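Local coordinates for bacterial transferase hexapeptide (Three repeats) family protein (PDB 4M9C) that probably acetylates an amino group of a UDP-sugar precursor in the biosynthesis of UDP-N,N'-diacetylbacillosamine, as a trimeric left-handed beta-helix acetyltransferase, at residues S11-G14 with K15-M18; P19-R22 with Q23-T27. All coordinates share one frame; numbering follows the deposited sequence.

Interaction 1 of 2, residues S11-G14 with K15-M18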
ATOM      1  N   SER A  11      13.514  -9.804  18.844  1.00 30.17           N
ATOM      2  CA  SER A  11      13.558  -8.380  18.512  1.00 32.55           C
ATOM      3  C   SER A  11      13.219  -8.168  17.044  1.00 31.69           C
ATOM      4  O   SER A  11      12.901  -9.125  16.332  1.00 32.63           O
ATOM      5  CB  SER A  11      14.950  -7.800  18.788  1.00 32.28           C
ATOM      6  OG  SER A  11      15.310  -7.985  20.143  1.00 52.23           O
ATOM      7  N   GLY A  12      13.325  -6.919  16.592  1.00 31.85           N
ATOM      8  CA  GLY A  12      13.033  -6.577  15.210  1.00 30.84           C
ATOM      9  C   GLY A  12      11.640  -7.048  14.816  1.00 26.55           C
ATOM     10  O   GLY A  12      10.658  -6.732  15.481  1.00 28.45           O
ATOM     11  N   PHE A  13      11.552  -7.833  13.749  1.00 25.40           N
ATOM     12  CA  PHE A  13      10.250  -8.217  13.228  1.00 26.12           C
ATOM     13  C   PHE A  13       9.592  -9.416  13.932  1.00 25.30           C
ATOM     14  O   PHE A  13       8.516  -9.851  13.535  1.00 25.04           O
ATOM     15  CB  PHE A  13      10.340  -8.420  11.712  1.00 23.55           C
ATOM     16  CG  PHE A  13      10.705  -7.160  10.968  1.00 30.11           C
ATOM     17  CD1 PHE A  13       9.902  -6.026  11.068  1.00 28.93           C
ATOM     18  CD2 PHE A  13      11.853  -7.096  10.189  1.00 32.41           C
ATOM     19  CE1 PHE A  13      10.231  -4.851  10.396  1.00 30.07           C
ATOM     20  CE2 PHE A  13      12.194  -5.920   9.512  1.00 30.53           C
ATOM     21  CZ  PHE A  13      11.381  -4.801   9.615  1.00 29.35           C
ATOM     22  N   GLY A  14      10.226  -9.936  14.977  1.00 25.96           N
ATOM     23  CA  GLY A  14       9.698 -11.103  15.677  1.00 25.66           C
ATOM     24  C   GLY A  14       8.270 -10.961  16.174  1.00 25.22           C
ATOM     25  O   GLY A  14       7.436 -11.864  16.003  1.00 23.45           O
ATOM     26  N   LYS A  15       7.970  -9.828  16.797  1.00 24.18           N
ATOM     27  CA  LYS A  15       6.646  -9.645  17.376  1.00 26.11           C
ATOM     28  C   LYS A  15       5.578  -9.435  16.306  1.00 25.41           C
ATOM     29  O   LYS A  15       4.397  -9.632  16.565  1.00 24.54           O
ATOM     30  CB  LYS A  15       6.658  -8.504  18.395  1.00 28.38           C
ATOM     31  CG  LYS A  15       7.624  -8.767  19.558  1.00 27.49           C
ATOM     32  CD  LYS A  15       7.392  -7.794  20.703  1.00 32.29           C
ATOM     33  CE  LYS A  15       7.781  -6.376  20.311  1.00 29.84           C
ATOM     34  NZ  LYS A  15       9.214  -6.329  19.966  1.00 29.99           N
ATOM     35  N   GLU A  16       6.009  -9.033  15.111  1.00 24.43           N
ATOM     36  CA  GLU A  16       5.127  -8.944  13.948  1.00 22.47           C
ATOM     37  C   GLU A  16       4.864 -10.339  13.386  1.00 25.98           C
ATOM     38  O   GLU A  16       3.732 -10.686  13.020  1.00 24.92           O
ATOM     39  CB  GLU A  16       5.766  -8.064  12.852  1.00 22.42           C
ATOM     40  CG  GLU A  16       5.099  -8.213  11.482  1.00 26.14           C
ATOM     41  CD  GLU A  16       5.939  -7.648  10.331  1.00 29.38           C
ATOM     42  OE1 GLU A  16       7.180  -7.842  10.305  1.00 29.70           O
ATOM     43  OE2 GLU A  16       5.343  -7.005   9.446  1.00 26.94           O
ATOM     44  N   VAL A  17       5.908 -11.154  13.329  1.00 22.07           N
ATOM     45  CA  VAL A  17       5.792 -12.448  12.665  1.00 22.17           C
ATOM     46  C   VAL A  17       5.009 -13.460  13.497  1.00 25.58           C
ATOM     47  O   VAL A  17       4.275 -14.289  12.952  1.00 24.53           O
ATOM     48  CB  VAL A  17       7.172 -12.998  12.300  1.00 22.71           C
ATOM     49  CG1 VAL A  17       7.072 -14.455  11.843  1.00 23.72           C
ATOM     50  CG2 VAL A  17       7.829 -12.101  11.231  1.00 24.09           C
ATOM     51  N   MET A  18       5.137 -13.385  14.817  1.00 23.80           N
ATOM     52  CA  MET A  18       4.451 -14.363  15.666  1.00 26.66           C
ATOM     53  C   MET A  18       2.931 -14.463  15.375  1.00 22.87           C
ATOM     54  O   MET A  18       2.423 -15.554  15.167  1.00 26.56           O
ATOM     55  CB  MET A  18       4.735 -14.137  17.157  1.00 21.57           C
ATOM     56  CG  MET A  18       3.957 -15.069  18.094  1.00 23.21           C
ATOM     57  SD  MET A  18       4.438 -16.799  17.884  1.00 26.56           S
ATOM     58  CE  MET A  18       5.935 -16.892  18.877  1.00 27.22           C
TER
HETATM   59  O   HOH W   1       7.911  -6.826  15.097  1.00 27.66           O
HETATM   60  O   HOH W   2      10.047  -7.708  17.700  1.00 34.21           O
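Phe13 and Glu16 lie side by side where the loop after strand 3-8 turns into helix 14-24. The Glu16 chain shows how they meet. Its CB sits 3.3 Å from Phe13 O. CG stands anti to the backbone N (chi1 165°) and the chain then runs out extended, which carries the carboxylate along the Phe13 side chain. There OE1 comes 3.4 Å from CD1 of Phe13, obliquely to the ring, and also lies near its CB. The ring and carboxylate planes are turned 42° apart. This is packing of a carboxylate beside a ring and not a hydrogen bond.

The backbone starts the helix. Phe13 O accepts a bond of 2.9 Å from Val17 N and a weak one from Glu16 N. Gly14 O takes Met18 N at 3.0 Å. Ahead of them, Ser11 to Gly14 form a type II' turn, closed by Gly14 N to Ser11 O. Gly12 occupies its positive-phi corner.

Two waters extend the N-terminal turn. Water 1 donates to Gly12 O and accepts weakly from Glu16 N. Water 2 also sits against Gly12 O, at a distance that is short and so somewhat doubtful. It accepts from both Lys15 N and Lys15 NZ, the latter at 2.8 Å. The bends at chi3 and chi4 curl the Lys15 chain so that NZ reaches this water. Its charge is paired in a salt bridge with Asp139 of the second subunit.

The start of this Rossmann-like helix is thus enclosed on several sides. Met18 packs on strand 33-36, while Phe13 and Glu16 reach loops of the same chain, including Asn131, beside the beta-helix strand 129-130. Lys15 and Glu16 also pack against the second subunit.

Interaction 2 of 2, residues P19-R22 with Q23-T27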
ATOM      1  N   PRO A  19       2.203 -13.333  15.372  1.00 22.99           N
ATOM      2  CA  PRO A  19       0.763 -13.474  15.119  1.00 22.36           C
ATOM      3  C   PRO A  19       0.457 -13.940  13.691  1.00 27.54           C
ATOM      4  O   PRO A  19      -0.558 -14.600  13.465  1.00 24.79           O
ATOM      5  CB  PRO A  19       0.214 -12.066  15.374  1.00 23.56           C
ATOM      6  CG  PRO A  19       1.411 -11.158  15.352  1.00 24.92           C
ATOM      7  CD  PRO A  19       2.555 -11.977  15.825  1.00 26.04           C
ATOM      8  N   LEU A  20       1.333 -13.622  12.742  1.00 20.95           N
ATOM      9  CA  LEU A  20       1.156 -14.120  11.381  1.00 23.76           C
ATOM     10  C   LEU A  20       1.253 -15.641  11.358  1.00 26.92           C
ATOM     11  O   LEU A  20       0.428 -16.315  10.738  1.00 24.68           O
ATOM     12  CB  LEU A  20       2.205 -13.512  10.440  1.00 23.85           C
ATOM     13  CG  LEU A  20       2.178 -11.986  10.290  1.00 22.98           C
ATOM     14  CD1 LEU A  20       3.287 -11.515   9.346  1.00 21.43           C
ATOM     15  CD2 LEU A  20       0.799 -11.525   9.791  1.00 20.67           C
ATOM     16  N   VAL A  21       2.267 -16.186  12.024  1.00 23.78           N
ATOM     17  CA  VAL A  21       2.441 -17.631  12.040  1.00 23.81           C
ATOM     18  C   VAL A  21       1.346 -18.323  12.870  1.00 25.84           C
ATOM     19  O   VAL A  21       0.956 -19.444  12.561  1.00 26.75           O
ATOM     20  CB  VAL A  21       3.872 -18.057  12.471  1.00 26.97           C
ATOM     21  CG1 VAL A  21       4.094 -17.823  13.961  1.00 26.06           C
ATOM     22  CG2 VAL A  21       4.111 -19.512  12.108  1.00 25.52           C
ATOM     23  N   ARG A  22       0.836 -17.644  13.898  1.00 24.32           N
ATOM     24  CA  ARG A  22      -0.324 -18.145  14.636  1.00 24.74           C
ATOM     25  C   ARG A  22      -1.502 -18.341  13.691  1.00 29.97           C
ATOM     26  O   ARG A  22      -2.165 -19.388  13.723  1.00 24.43           O
ATOM     27  CB  ARG A  22      -0.737 -17.187  15.758  1.00 24.14           C
ATOM     28  CG  ARG A  22       0.209 -17.131  16.967  1.00 25.98           C
ATOM     29  CD  ARG A  22       0.289 -18.464  17.736  1.00 23.58           C
ATOM     30  NE  ARG A  22      -1.026 -19.038  18.017  1.00 27.88           N
ATOM     31  CZ  ARG A  22      -1.803 -18.688  19.041  1.00 31.04           C
ATOM     32  NH1 ARG A  22      -1.410 -17.748  19.896  1.00 23.87           N
ATOM     33  NH2 ARG A  22      -2.984 -19.277  19.212  1.00 31.68           N
ATOM     34  N   GLN A  23      -1.758 -17.330  12.856  1.00 23.47           N
ATOM     35  CA  GLN A  23      -2.853 -17.367  11.887  1.00 29.32           C
ATOM     36  C   GLN A  23      -2.590 -18.359  10.758  1.00 29.47           C
ATOM     37  O   GLN A  23      -3.529 -18.907  10.191  1.00 30.92           O
ATOM     38  CB  GLN A  23      -3.084 -15.991  11.260  1.00 27.92           C
ATOM     39  CG  GLN A  23      -3.642 -14.942  12.177  1.00 30.03           C
ATOM     40  CD  GLN A  23      -3.948 -13.658  11.422  1.00 37.19           C
ATOM     41  OE1 GLN A  23      -3.737 -12.554  11.925  1.00 41.66           O
ATOM     42  NE2 GLN A  23      -4.444 -13.803  10.202  1.00 32.68           N
ATOM     43  N   GLN A  24      -1.320 -18.561  10.413  1.00 26.64           N
ATOM     44  CA  GLN A  24      -0.959 -19.534   9.387  1.00 28.54           C
ATOM     45  C   GLN A  24      -1.359 -20.954   9.838  1.00 31.66           C
ATOM     46  O   GLN A  24      -1.770 -21.784   9.023  1.00 31.62           O
ATOM     47  CB  GLN A  24       0.544 -19.483   9.110  1.00 25.94           C
ATOM     48  CG  GLN A  24       0.969 -20.216   7.849  1.00 28.50           C
ATOM     49  CD  GLN A  24       0.693 -19.396   6.609  1.00 32.80           C
ATOM     50  OE1 GLN A  24       0.855 -18.176   6.622  1.00 27.14           O
ATOM     51  NE2 GLN A  24       0.255 -20.054   5.534  1.00 31.68           N
ATOM     52  N   PHE A  25      -1.237 -21.213  11.141  1.00 26.42           N
ATOM     53  CA  PHE A  25      -1.513 -22.536  11.726  1.00 26.57           C
ATOM     54  C   PHE A  25      -2.459 -22.412  12.912  1.00 26.72           C
ATOM     55  O   PHE A  25      -2.073 -22.635  14.059  1.00 27.24           O
ATOM     56  CB  PHE A  25      -0.206 -23.210  12.153  1.00 30.30           C
ATOM     57  CG  PHE A  25       0.738 -23.431  11.018  1.00 32.11           C
ATOM     58  CD1 PHE A  25       0.575 -24.515  10.169  1.00 36.62           C
ATOM     59  CD2 PHE A  25       1.755 -22.537  10.765  1.00 27.99           C
ATOM     60  CE1 PHE A  25       1.425 -24.708   9.099  1.00 32.00           C
ATOM     61  CE2 PHE A  25       2.609 -22.727   9.706  1.00 31.57           C
ATOM     62  CZ  PHE A  25       2.437 -23.814   8.866  1.00 33.30           C
ATOM     63  N   PRO A  26      -3.715 -22.053  12.630  1.00 24.41           N
ATOM     64  CA  PRO A  26      -4.696 -21.671  13.650  1.00 30.42           C
ATOM     65  C   PRO A  26      -5.128 -22.807  14.580  1.00 35.38           C
ATOM     66  O   PRO A  26      -5.631 -22.530  15.676  1.00 32.75           O
ATOM     67  CB  PRO A  26      -5.894 -21.176  12.821  1.00 29.53           C
ATOM     68  CG  PRO A  26      -5.753 -21.865  11.498  1.00 26.84           C
ATOM     69  CD  PRO A  26      -4.268 -21.986  11.265  1.00 28.17           C
ATOM     70  N   THR A  27      -4.939 -24.062  14.186  1.00 33.40           N
ATOM     71  CA  THR A  27      -5.364 -25.129  15.091  1.00 34.84           C
ATOM     72  C   THR A  27      -4.330 -25.441  16.183  1.00 36.13           C
ATOM     73  O   THR A  27      -4.656 -26.109  17.168  1.00 33.15           O
ATOM     74  CB  THR A  27      -5.822 -26.418  14.361  1.00 29.78           C
ATOM     75  OG1 THR A  27      -4.690 -27.155  13.887  1.00 36.15           O
ATOM     76  CG2 THR A  27      -6.749 -26.085  13.203  1.00 28.50           C
TER
HETATM   77  O   HOH W   3      -3.002 -13.354  15.170  1.00 36.07           O
HETATM   78  O   HOH W   4      -2.348 -20.896  16.509  1.00 28.33           O
HETATM   79  O   HOH W   5      -4.989 -21.709  18.801  1.00 46.74           O
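Val21 and Phe25 meet at the end of helix 14-24, the helix of the beta-alpha-beta unit formed with strands 3-8 and 33-36 in the Rossmann-like N-terminal domain. The apolar contact is a single light touch. CG2 of Val21 approaches CD2 of Phe25 at 4.1 Å, with the two side chains crossing at a slant. With chi1 at 72°, CG2 is the branch anti to the backbone N and the one that meets the ring. Both residues also pack on Ile5 of strand 3-8. Val21 O lies near the edge of the Phe25 ring, close to its plane.

Backbone bonds hold the last turns. Gln23 N donates to Pro19 O at 3.0 Å and Gln24 N to Leu20 O at 2.9 Å. Phe25 N gives a longer bond to Val21 O and a weak one to Arg22 O. Phe25 is the first residue to leave helical angles. After it comes Pro26, which has no N-H to continue the pattern. Its CA instead makes a CA-H...O contact with Arg22 O, 3.4 Å away.

The glutamine side chains add polar contacts. Gln23 CG rests 3.4 Å from Pro19 O, and water 3 donates to that oxygen and, weakly, to Gln23 OE1. Gln24 sends its OE1 elsewhere, to Gln94 N.

The Arg22 chain bends at chi2 and chi3, and its guanidinium reaches the carbonyls beyond the helix end through waters. Arg22 NH1 forms a hydrogen bond with Tyr48 OH. Waters 4 and 5 lie in the guanidinium plane at its edge. Water 5 accepts weakly from NH2 and donates to Pro26 O. Water 4 accepts from Arg22 NE at 2.7 Å and lies 3.0 Å from Phe25 O, one of several acceptors competing for its protons.

In the fold
The two interactions occupy opposite ends of helix 14-24, with centres 13 Å apart. Interaction 1 is the buried one. It starts the helix after a tight turn, and its surroundings include the beta-helix loops and the second subunit, whose Asp139 pairs with Lys15. Interaction 2 is partly buried and more open, at the end of the helix. Its apolar side faces strand 3-8, and just Pro19 touches the second subunit. Backbone bonding dominates both. Waters serve a glycine carbonyl and helix N-H groups in the first. In the second, two of the three join a side-chain cation to carbonyls past the last turn.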